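Local structure of protein (alpha-2u-globulin) (Rattus norvegicus, 2A2U) at residues E20-R26 and T110-Y116; L135-Y139 and K150-A154; D104-T110 and F122-K128. The protein is a lipocalin that binds a hyaline droplet inducer and probably carries small hydrophobic molecules in the cavity of its beta-barrel. All blocks are in the same frame, centred on the assembly; numbering follows the deposited sequence.

Contact 1 (E20-R26 and T110-Y116); sequences EEASSTR and TILKTDY
Ser-24 grips the backbone of Ile-111 at two points. Its CB rests against Ile-111 CB at 3.7 Å; from there the hydroxyl, with OG tucked between the backbone N and carbonyl carbon (chi1 75°), reaches the strand backbone. Ser-24 OG accepts the N-H of Ile-111 N at 2.9 Å and is also hydrogen-bonded to the carbonyl of Gly-97. Ser-24 N completes the grip by donating to Ile-111 O at 3.0 Å.

Two residues earlier, Ala-22 N donates to Thr-114 O at 2.9 Å, and the return bond from Thr-114 N to Ala-22 O is weak. The methyl of Ala-22 lies against Tyr-116, Ala-22 CB to Tyr-116 CZ 3.7 Å, while the tyrosine hydroxyl takes the N-H of Asp-30. Between these anchors Ser-23 OG lies close to both Ile-111 O and Leu-112 O. It also accepts from Arg-26 N three residues on, an ST motif.

On the solvent side Glu-21 OE2 meets Lys-113 NZ at 3.4 Å, a long salt bridge; its stronger partner is Lys-152. The side chains of Glu-20, poorly ordered, and Asp-115 run alongside each other with like-charged carboxylates close, and Arg-118 forms salt bridges to both. The N-terminal segment thus makes a single antiparallel bridge to a lipocalin barrel strand, beside the classic beta bulge formed by Leu-112 and Lys-113 opposite Met-121.

Contact 2 (L135-Y139 and K150-A154); sequences LMVLY and KEKFA
The phenyl ring of Phe-153 carries Leu-138 CB over the centre of one face, 3.8 Å from the ring centroid and only 9° off the normal: a CH-pi contact. At the edge, close to the ring plane, Phe-153 CZ comes to 3.5 Å from Met-136 O, so that the rim of the ring is set against the strand backbone. Phe-153 CE1 lies 3.6 Å from Val-137 C, obliquely.

With CG anti to the backbone N (chi1 177°), Phe-153 stretches from the helix almost to the strand, spanning much of the 9.7 Å between the axes of the two short segments. Leu-138 runs the other way alongside it, its CD2 branch reaching back along the ring stem to 4.0 Å from Phe-153 CB. Met-136 likewise runs antiparallel past the ring, with CB 4.0 Å from Phe-153 CZ. Val-42, on strand 36-44, also touches the Phe-153 side chain.

Met-136 and Leu-138 point to the helix, whereas Val-137 between them points away from it, as expected where the lipocalin helix packs on the outer wall of the barrel. Lys-150 sends its ammonium off to Asp-144 and Asp-169. No hydrogen bond joins the two segments; their attachment rests on buried apolar packing, with the aromatic ring as its centrepiece.

Contact 3 (D104-T110 and F122-K128); sequences DGGNTFT and FHLINFK
Asn-107 and Asn-126 come at each other at a slant on one face of the hairpin, their amide planes 47° apart. Asn-126 spends both amide hydrogens across the contact. One goes from Asn-126 ND2 to Asn-107 OD1 at 2.9 Å; the other runs from Asn-126 ND2 to Asp-104 O, also 2.9 Å and nearly straight (169° at the hydrogen). Both acceptors lie close to the plane of the Asn-126 amide, which fixes its rotation, though the donor stands well above the carbonyl plane of Asp-104. Asn-107 is held from its other end, ND2 donating to the carbonyls of Tyr-103 and Val-101.

At the open end of the hairpin, Lys-128 stretches out fully, CG anti to the backbone N, and crosses Asp-104 at about a right angle. Lys-128 NZ meets OD1 of Asp-104 at 2.8 Å from above the carboxylate plane, a salt bridge; Lys-50 serves OD2. A water sits by Asp-104 OD2 and 2.7 Å from Asn-126 OD1.

These strands form an antiparallel hairpin of the lipocalin barrel, with paired backbone bonds at Gly-106 with Phe-127, Thr-108 with Ile-125 and Thr-110 with His-123. Asn-107, Phe-109, Leu-124 and Asn-126 share one face; Thr-108, Thr-110, His-123, Ile-125 and Phe-127 take the other, where Thr-108 and Ile-125 pack on Pro-94 of the second subunit.

On the first face Phe-109 and Leu-124 meet CB to CB at 3.8 Å. Phe-109 and Phe-122 run alongside one another, tips in the same direction, but their planes are turned 80° apart and CD1 meets CD1 at 3.9 Å. Over on the second face, Thr-110 OG1 approaches the His-123 ring at its edge, while His-123 NE2 bonds to Gln-134.

How the contacts relate
All three contacts hang on one curved sheet, but at different depths. Contact 2 is buried and apolar, tying the helix to the barrel wall; contacts 1 and 3 are only partly buried and are rich in hydrogen bonds and salt bridges. Contact 1 and contact 3 share strand 106-114 and overlap at Thr-110: the first docks a terminal loop on it, the second pairs it continuously with strand 119-128 and offers one face to another subunit. Contact 3 joins contact 2 through the neighbouring strand 131-140, with Tyr-139 packed on Phe-122. Between contacts 1 and 2, Leu-112 packs on Met-136, and a surface salt bridge runs from Glu-21 to Lys-152.

Contact 1 (E20-R26 and T110-Y116)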
loop_
_atom_site.group_PDB
_atom_site.type_symbol
_atom_site.label_atom_id
_atom_site.label_comp_id
_atom_site.label_asym_id
_atom_site.label_seq_id
_atom_site.Cartn_x
_atom_site.Cartn_y
_atom_site.Cartn_z
ATOM N N GLU A 20 32.413 -15.318 1.020
ATOM C CA GLU A 20 31.511 -15.341 2.209
ATOM C C GLU A 20 30.877 -13.968 2.416
ATOM O O GLU A 20 29.665 -13.826 2.278
ATOM C CB GLU A 20 32.287 -15.756 3.466
ATOM C CG GLU A 20 31.434 -16.036 4.701
ATOM C CD GLU A 20 32.199 -15.856 6.007
ATOM O OE1 GLU A 20 33.400 -15.523 5.961
ATOM O OE2 GLU A 20 31.601 -16.035 7.087
ATOM N N GLU A 21 31.693 -12.961 2.728
ATOM C CA GLU A 21 31.182 -11.608 2.959
ATOM C C GLU A 21 30.820 -10.868 1.675
ATOM O O GLU A 21 31.564 -10.893 0.689
ATOM C CB GLU A 21 32.187 -10.757 3.729
ATOM C CG GLU A 21 32.525 -11.204 5.143
ATOM C CD GLU A 21 33.709 -10.421 5.693
ATOM O OE1 GLU A 21 34.591 -10.028 4.899
ATOM O OE2 GLU A 21 33.756 -10.183 6.913
ATOM N N ALA A 22 29.672 -10.203 1.705
ATOM C CA ALA A 22 29.187 -9.418 0.578
ATOM C C ALA A 22 28.606 -8.145 1.160
ATOM O O ALA A 22 28.560 -7.984 2.376
ATOM C CB ALA A 22 28.127 -10.177 -0.183
ATOM N N SER A 23 28.120 -7.255 0.307
ATOM C CA SER A 23 27.571 -6.001 0.796
ATOM C C SER A 23 26.834 -5.301 -0.320
ATOM O O SER A 23 27.300 -5.300 -1.458
ATOM C CB SER A 23 28.710 -5.122 1.294
ATOM O OG SER A 23 28.238 -3.873 1.746
ATOM N N SER A 24 25.667 -4.743 -0.006
ATOM C CA SER A 24 24.862 -4.042 -1.008
ATOM C C SER A 24 25.577 -2.760 -1.374
ATOM O O SER A 24 25.672 -2.408 -2.549
ATOM C CB SER A 24 23.435 -3.748 -0.501
ATOM O OG SER A 24 23.403 -2.684 0.437
ATOM N N THR A 25 26.130 -2.105 -0.358
ATOM C CA THR A 25 26.869 -0.865 -0.546
ATOM C C THR A 25 28.147 -1.164 -1.342
ATOM O O THR A 25 28.440 -0.488 -2.329
ATOM C CB THR A 25 27.213 -0.195 0.816
ATOM O OG1 THR A 25 28.140 -1.006 1.550
ATOM C CG2 THR A 25 25.956 -0.020 1.658
ATOM N N ARG A 26 28.857 -2.224 -0.954
ATOM C CA ARG A 26 30.086 -2.638 -1.637
ATOM C C ARG A 26 29.739 -3.023 -3.080
ATOM O O ARG A 26 30.579 -2.935 -3.975
ATOM C CB ARG A 26 30.712 -3.841 -0.911
ATOM C CG ARG A 26 32.230 -4.017 -1.069
ATOM C CD ARG A 26 32.749 -5.322 -0.438
ATOM N NE ARG A 26 32.440 -5.464 0.987
ATOM C CZ ARG A 26 32.102 -6.613 1.576
ATOM N NH1 ARG A 26 32.021 -7.741 0.875
ATOM N NH2 ARG A 26 31.862 -6.647 2.881
ATOM N N THR A 110 20.494 -0.204 4.024
ATOM C CA THR A 110 21.433 -0.931 3.177
ATOM C C THR A 110 21.924 -2.178 3.891
ATOM O O THR A 110 21.810 -2.296 5.108
ATOM C CB THR A 110 22.662 -0.082 2.825
ATOM O OG1 THR A 110 23.258 0.424 4.024
ATOM C CG2 THR A 110 22.277 1.074 1.944
ATOM N N ILE A 111 22.428 -3.127 3.114
ATOM C CA ILE A 111 22.963 -4.369 3.648
ATOM C C ILE A 111 24.441 -4.113 3.836
ATOM O O ILE A 111 25.212 -4.074 2.881
ATOM C CB ILE A 111 22.703 -5.529 2.684
ATOM C CG1 ILE A 111 21.191 -5.694 2.515
ATOM C CG2 ILE A 111 23.307 -6.806 3.220
ATOM C CD1 ILE A 111 20.775 -6.646 1.434
ATOM N N LEU A 112 24.801 -3.860 5.082
ATOM C CA LEU A 112 26.160 -3.535 5.460
ATOM C C LEU A 112 27.151 -4.675 5.287
ATOM O O LEU A 112 28.196 -4.492 4.662
ATOM C CB LEU A 112 26.175 -3.041 6.905
ATOM C CG LEU A 112 27.118 -1.893 7.229
ATOM C CD1 LEU A 112 26.815 -0.725 6.317
ATOM C CD2 LEU A 112 26.945 -1.489 8.677
ATOM N N LYS A 113 26.833 -5.842 5.847
ATOM C CA LYS A 113 27.714 -7.007 5.761
ATOM C C LYS A 113 26.933 -8.304 5.959
ATOM O O LYS A 113 26.031 -8.367 6.785
ATOM C CB LYS A 113 28.837 -6.892 6.800
ATOM C CG LYS A 113 29.892 -7.983 6.719
ATOM C CD LYS A 113 31.035 -7.731 7.697
ATOM C CE LYS A 113 31.984 -6.645 7.201
ATOM N NZ LYS A 113 32.773 -7.071 6.001
ATOM N N THR A 114 27.273 -9.328 5.185
ATOM C CA THR A 114 26.601 -10.618 5.296
ATOM C C THR A 114 27.513 -11.741 4.819
ATOM O O THR A 114 28.378 -11.523 3.973
ATOM C CB THR A 114 25.294 -10.655 4.462
ATOM O OG1 THR A 114 24.530 -11.817 4.805
ATOM C CG2 THR A 114 25.599 -10.719 2.979
ATOM N N ASP A 115 27.367 -12.913 5.426
ATOM C CA ASP A 115 28.137 -14.085 5.038
ATOM C C ASP A 115 27.130 -15.106 4.510
ATOM O O ASP A 115 27.464 -16.241 4.207
ATOM C CB ASP A 115 28.959 -14.610 6.219
ATOM C CG ASP A 115 28.178 -15.504 7.150
ATOM O OD1 ASP A 115 26.965 -15.290 7.323
ATOM O OD2 ASP A 115 28.799 -16.418 7.730
ATOM N N TYR A 116 25.882 -14.652 4.432
ATOM C CA TYR A 116 24.728 -15.394 3.935
ATOM C C TYR A 116 24.054 -16.443 4.813
ATOM O O TYR A 116 22.839 -16.391 5.020
ATOM C CB TYR A 116 25.002 -15.966 2.548
ATOM C CG TYR A 116 25.282 -14.919 1.499
ATOM C CD1 TYR A 116 24.274 -14.080 1.026
ATOM C CD2 TYR A 116 26.558 -14.772 0.972
ATOM C CE1 TYR A 116 24.541 -13.130 0.041
ATOM C CE2 TYR A 116 26.828 -13.834 0.003
ATOM C CZ TYR A 116 25.828 -13.020 -0.456
ATOM O OH TYR A 116 26.143 -12.134 -1.440
#

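Contact 2 (L135-Y139 and K150-A154)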
loop_
_atom_site.group_PDB
_atom_site.type_symbol
_atom_site.label_atom_id
_atom_site.label_comp_id
_atom_site.label_asym_id
_atom_site.label_seq_id
_atom_site.Cartn_x
_atom_site.Cartn_y
_atom_site.Cartn_z
ATOM N N LEU A 135 19.977 3.451 12.800
ATOM C CA LEU A 135 19.602 2.191 13.418
ATOM C C LEU A 135 20.434 1.094 12.767
ATOM O O LEU A 135 20.572 1.071 11.554
ATOM C CB LEU A 135 18.131 1.885 13.180
ATOM C CG LEU A 135 17.755 0.518 13.737
ATOM C CD1 LEU A 135 17.665 0.602 15.236
ATOM C CD2 LEU A 135 16.438 0.087 13.186
ATOM N N MET A 136 21.004 0.204 13.571
ATOM C CA MET A 136 21.795 -0.896 13.039
ATOM C C MET A 136 21.354 -2.197 13.664
ATOM O O MET A 136 21.146 -2.273 14.865
ATOM C CB MET A 136 23.284 -0.654 13.249
ATOM C CG MET A 136 23.863 0.191 12.155
ATOM S SD MET A 136 25.591 0.483 12.320
ATOM C CE MET A 136 26.246 -1.081 11.861
ATOM N N VAL A 137 21.150 -3.211 12.838
ATOM C CA VAL A 137 20.713 -4.499 13.354
ATOM C C VAL A 137 21.531 -5.661 12.834
ATOM O O VAL A 137 22.073 -5.620 11.721
ATOM C CB VAL A 137 19.226 -4.770 13.030
ATOM C CG1 VAL A 137 18.340 -3.833 13.802
ATOM C CG2 VAL A 137 18.977 -4.585 11.558
ATOM N N LEU A 138 21.637 -6.684 13.679
ATOM C CA LEU A 138 22.346 -7.907 13.349
ATOM C C LEU A 138 21.322 -9.027 13.402
ATOM O O LEU A 138 20.632 -9.180 14.405
ATOM C CB LEU A 138 23.465 -8.181 14.360
ATOM C CG LEU A 138 24.191 -9.524 14.267
ATOM C CD1 LEU A 138 24.863 -9.639 12.921
ATOM C CD2 LEU A 138 25.216 -9.637 15.375
ATOM N N TYR A 139 21.164 -9.739 12.289
ATOM C CA TYR A 139 20.241 -10.869 12.211
ATOM C C TYR A 139 21.058 -12.128 12.042
ATOM O O TYR A 139 22.088 -12.119 11.363
ATOM C CB TYR A 139 19.310 -10.750 11.008
ATOM C CG TYR A 139 18.309 -9.645 11.122
ATOM C CD1 TYR A 139 17.795 -9.284 12.356
ATOM C CD2 TYR A 139 17.880 -8.953 9.995
ATOM C CE1 TYR A 139 16.880 -8.265 12.472
ATOM C CE2 TYR A 139 16.963 -7.928 10.098
ATOM C CZ TYR A 139 16.470 -7.590 11.339
ATOM O OH TYR A 139 15.562 -6.573 11.472
ATOM N N LYS A 150 29.104 -10.835 17.291
ATOM C CA LYS A 150 28.558 -9.736 18.060
ATOM C C LYS A 150 29.572 -8.626 18.323
ATOM O O LYS A 150 29.186 -7.473 18.502
ATOM C CB LYS A 150 27.966 -10.240 19.369
ATOM C CG LYS A 150 26.859 -11.236 19.180
ATOM C CD LYS A 150 26.187 -11.506 20.498
ATOM C CE LYS A 150 25.230 -12.670 20.407
ATOM N NZ LYS A 150 24.560 -12.909 21.714
ATOM N N GLU A 151 30.860 -8.963 18.334
ATOM C CA GLU A 151 31.907 -7.969 18.566
ATOM C C GLU A 151 32.109 -7.128 17.322
ATOM O O GLU A 151 32.180 -5.904 17.403
ATOM C CB GLU A 151 33.229 -8.640 18.917
ATOM C CG GLU A 151 33.788 -8.264 20.274
ATOM C CD GLU A 151 34.061 -6.783 20.436
ATOM O OE1 GLU A 151 34.478 -6.114 19.466
ATOM O OE2 GLU A 151 33.883 -6.291 21.565
ATOM N N LYS A 152 32.253 -7.799 16.182
ATOM C CA LYS A 152 32.437 -7.144 14.892
ATOM C C LYS A 152 31.313 -6.135 14.687
ATOM O O LYS A 152 31.531 -5.030 14.192
ATOM C CB LYS A 152 32.418 -8.188 13.770
ATOM C CG LYS A 152 32.124 -7.625 12.379
ATOM C CD LYS A 152 32.084 -8.716 11.314
ATOM C CE LYS A 152 33.473 -9.274 11.049
ATOM N NZ LYS A 152 33.527 -10.351 10.009
ATOM N N PHE A 153 30.107 -6.529 15.081
ATOM C CA PHE A 153 28.940 -5.680 14.953
ATOM C C PHE A 153 29.042 -4.511 15.919
ATOM O O PHE A 153 28.761 -3.378 15.546
ATOM C CB PHE A 153 27.663 -6.489 15.210
ATOM C CG PHE A 153 26.405 -5.668 15.179
ATOM C CD1 PHE A 153 25.897 -5.181 13.978
ATOM C CD2 PHE A 153 25.740 -5.357 16.359
ATOM C CE1 PHE A 153 24.753 -4.398 13.959
ATOM C CE2 PHE A 153 24.595 -4.573 16.342
ATOM C CZ PHE A 153 24.104 -4.093 15.140
ATOM N N ALA A 154 29.453 -4.792 17.153
ATOM C CA ALA A 154 29.599 -3.758 18.174
ATOM C C ALA A 154 30.554 -2.678 17.687
ATOM O O ALA A 154 30.362 -1.503 17.975
ATOM C CB ALA A 154 30.106 -4.361 19.472
#

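Contact 3 (D104-T110 and F122-K128)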
loop_
_atom_site.group_PDB
_atom_site.type_symbol
_atom_site.label_atom_id
_atom_site.label_comp_id
_atom_site.label_asym_id
_atom_site.label_seq_id
_atom_site.Cartn_x
_atom_site.Cartn_y
_atom_site.Cartn_z
ATOM N N ASP A 104 6.980 4.073 10.509
ATOM C CA ASP A 104 7.280 5.040 11.559
ATOM C C ASP A 104 8.152 6.122 10.936
ATOM O O ASP A 104 9.141 6.561 11.531
ATOM C CB ASP A 104 8.022 4.343 12.694
ATOM C CG ASP A 104 8.110 5.190 13.932
ATOM O OD1 ASP A 104 7.067 5.644 14.423
ATOM O OD2 ASP A 104 9.226 5.397 14.429
ATOM N N GLY A 105 7.800 6.493 9.702
ATOM C CA GLY A 105 8.536 7.492 8.947
ATOM C C GLY A 105 9.071 6.916 7.646
ATOM O O GLY A 105 8.658 5.836 7.220
ATOM N N GLY A 106 9.968 7.654 6.999
ATOM C CA GLY A 106 10.550 7.193 5.755
ATOM C C GLY A 106 11.884 6.585 6.093
ATOM O O GLY A 106 12.722 7.248 6.700
ATOM N N ASN A 107 12.084 5.329 5.710
ATOM C CA ASN A 107 13.323 4.630 6.015
ATOM C C ASN A 107 14.156 4.267 4.807
ATOM O O ASN A 107 13.644 3.774 3.811
ATOM C CB ASN A 107 13.034 3.333 6.771
ATOM C CG ASN A 107 12.274 3.555 8.048
ATOM O OD1 ASN A 107 12.836 4.011 9.041
ATOM N ND2 ASN A 107 10.995 3.192 8.048
ATOM N N THR A 108 15.457 4.465 4.934
ATOM C CA THR A 108 16.398 4.113 3.892
ATOM C C THR A 108 17.405 3.180 4.551
ATOM O O THR A 108 17.991 3.520 5.580
ATOM C CB THR A 108 17.092 5.358 3.331
ATOM O OG1 THR A 108 16.246 5.959 2.344
ATOM C CG2 THR A 108 18.414 5.010 2.694
ATOM N N PHE A 109 17.551 1.976 4.010
ATOM C CA PHE A 109 18.501 1.028 4.578
ATOM C C PHE A 109 19.364 0.320 3.557
ATOM O O PHE A 109 19.040 0.292 2.375
ATOM C CB PHE A 109 17.806 0.009 5.478
ATOM C CG PHE A 109 16.902 -0.934 4.754
ATOM C CD1 PHE A 109 17.398 -2.106 4.190
ATOM C CD2 PHE A 109 15.545 -0.683 4.683
ATOM C CE1 PHE A 109 16.556 -3.014 3.559
ATOM C CE2 PHE A 109 14.693 -1.577 4.059
ATOM C CZ PHE A 109 15.201 -2.756 3.497
ATOM N N THR A 110 20.494 -0.204 4.024
ATOM C CA THR A 110 21.433 -0.931 3.177
ATOM C C THR A 110 21.924 -2.178 3.891
ATOM O O THR A 110 21.810 -2.296 5.108
ATOM C CB THR A 110 22.662 -0.082 2.825
ATOM O OG1 THR A 110 23.258 0.424 4.024
ATOM C CG2 THR A 110 22.277 1.074 1.944
ATOM N N PHE A 122 22.288 -4.850 8.887
ATOM C CA PHE A 122 21.604 -3.816 8.127
ATOM C C PHE A 122 21.878 -2.486 8.798
ATOM O O PHE A 122 22.053 -2.416 10.009
ATOM C CB PHE A 122 20.092 -4.044 8.136
ATOM C CG PHE A 122 19.625 -5.200 7.296
ATOM C CD1 PHE A 122 19.368 -5.026 5.947
ATOM C CD2 PHE A 122 19.353 -6.437 7.874
ATOM C CE1 PHE A 122 18.845 -6.056 5.190
ATOM C CE2 PHE A 122 18.832 -7.471 7.125
ATOM C CZ PHE A 122 18.576 -7.281 5.782
ATOM N N HIS A 123 21.921 -1.430 7.999
ATOM C CA HIS A 123 22.121 -0.083 8.512
ATOM C C HIS A 123 20.948 0.742 7.995
ATOM O O HIS A 123 20.729 0.839 6.789
ATOM C CB HIS A 123 23.434 0.505 8.018
ATOM C CG HIS A 123 23.626 1.934 8.416
ATOM N ND1 HIS A 123 23.528 2.970 7.523
ATOM C CD2 HIS A 123 23.845 2.496 9.629
ATOM C CE1 HIS A 123 23.670 4.118 8.161
ATOM N NE2 HIS A 123 23.865 3.854 9.447
ATOM N N LEU A 124 20.204 1.345 8.909
ATOM C CA LEU A 124 19.031 2.116 8.540
ATOM C C LEU A 124 18.979 3.534 9.080
ATOM O O LEU A 124 19.340 3.785 10.226
ATOM C CB LEU A 124 17.772 1.358 8.989
ATOM C CG LEU A 124 16.418 2.079 9.022
ATOM C CD1 LEU A 124 15.310 1.093 8.811
ATOM C CD2 LEU A 124 16.202 2.830 10.325
ATOM N N ILE A 125 18.488 4.448 8.247
ATOM C CA ILE A 125 18.306 5.841 8.634
ATOM C C ILE A 125 16.805 6.111 8.577
ATOM O O ILE A 125 16.140 5.736 7.620
ATOM C CB ILE A 125 18.999 6.820 7.684
ATOM C CG1 ILE A 125 20.456 6.433 7.491
ATOM C CG2 ILE A 125 18.945 8.226 8.269
ATOM C CD1 ILE A 125 21.136 7.220 6.388
ATOM N N ASN A 126 16.276 6.777 9.589
ATOM C CA ASN A 126 14.850 7.070 9.631
ATOM C C ASN A 126 14.562 8.566 9.569
ATOM O O ASN A 126 15.318 9.356 10.105
ATOM C CB ASN A 126 14.252 6.474 10.906
ATOM C CG ASN A 126 12.825 6.914 11.148
ATOM O OD1 ASN A 126 12.588 7.984 11.704
ATOM N ND2 ASN A 126 11.867 6.081 10.760
ATOM N N PHE A 127 13.513 8.950 8.848
ATOM C CA PHE A 127 13.118 10.351 8.764
ATOM C C PHE A 127 11.658 10.497 9.144
ATOM O O PHE A 127 10.791 9.836 8.575
ATOM C CB PHE A 127 13.308 10.922 7.374
ATOM C CG PHE A 127 12.755 12.297 7.225
ATOM C CD1 PHE A 127 13.524 13.407 7.543
ATOM C CD2 PHE A 127 11.431 12.476 6.841
ATOM C CE1 PHE A 127 12.976 14.674 7.485
ATOM C CE2 PHE A 127 10.878 13.729 6.783
ATOM C CZ PHE A 127 11.645 14.835 7.106
ATOM N N LYS A 128 11.387 11.397 10.076
ATOM C CA LYS A 128 10.028 11.623 10.507
ATOM C C LYS A 128 9.859 12.985 11.143
ATOM O O LYS A 128 10.412 13.260 12.206
ATOM C CB LYS A 128 9.594 10.549 11.489
ATOM C CG LYS A 128 8.107 10.507 11.713
ATOM C CD LYS A 128 7.783 9.506 12.779
ATOM C CE LYS A 128 6.311 9.159 12.792
ATOM N NZ LYS A 128 6.044 8.178 13.884
HETATM O O HOH W 1 10.742 7.787 13.722
#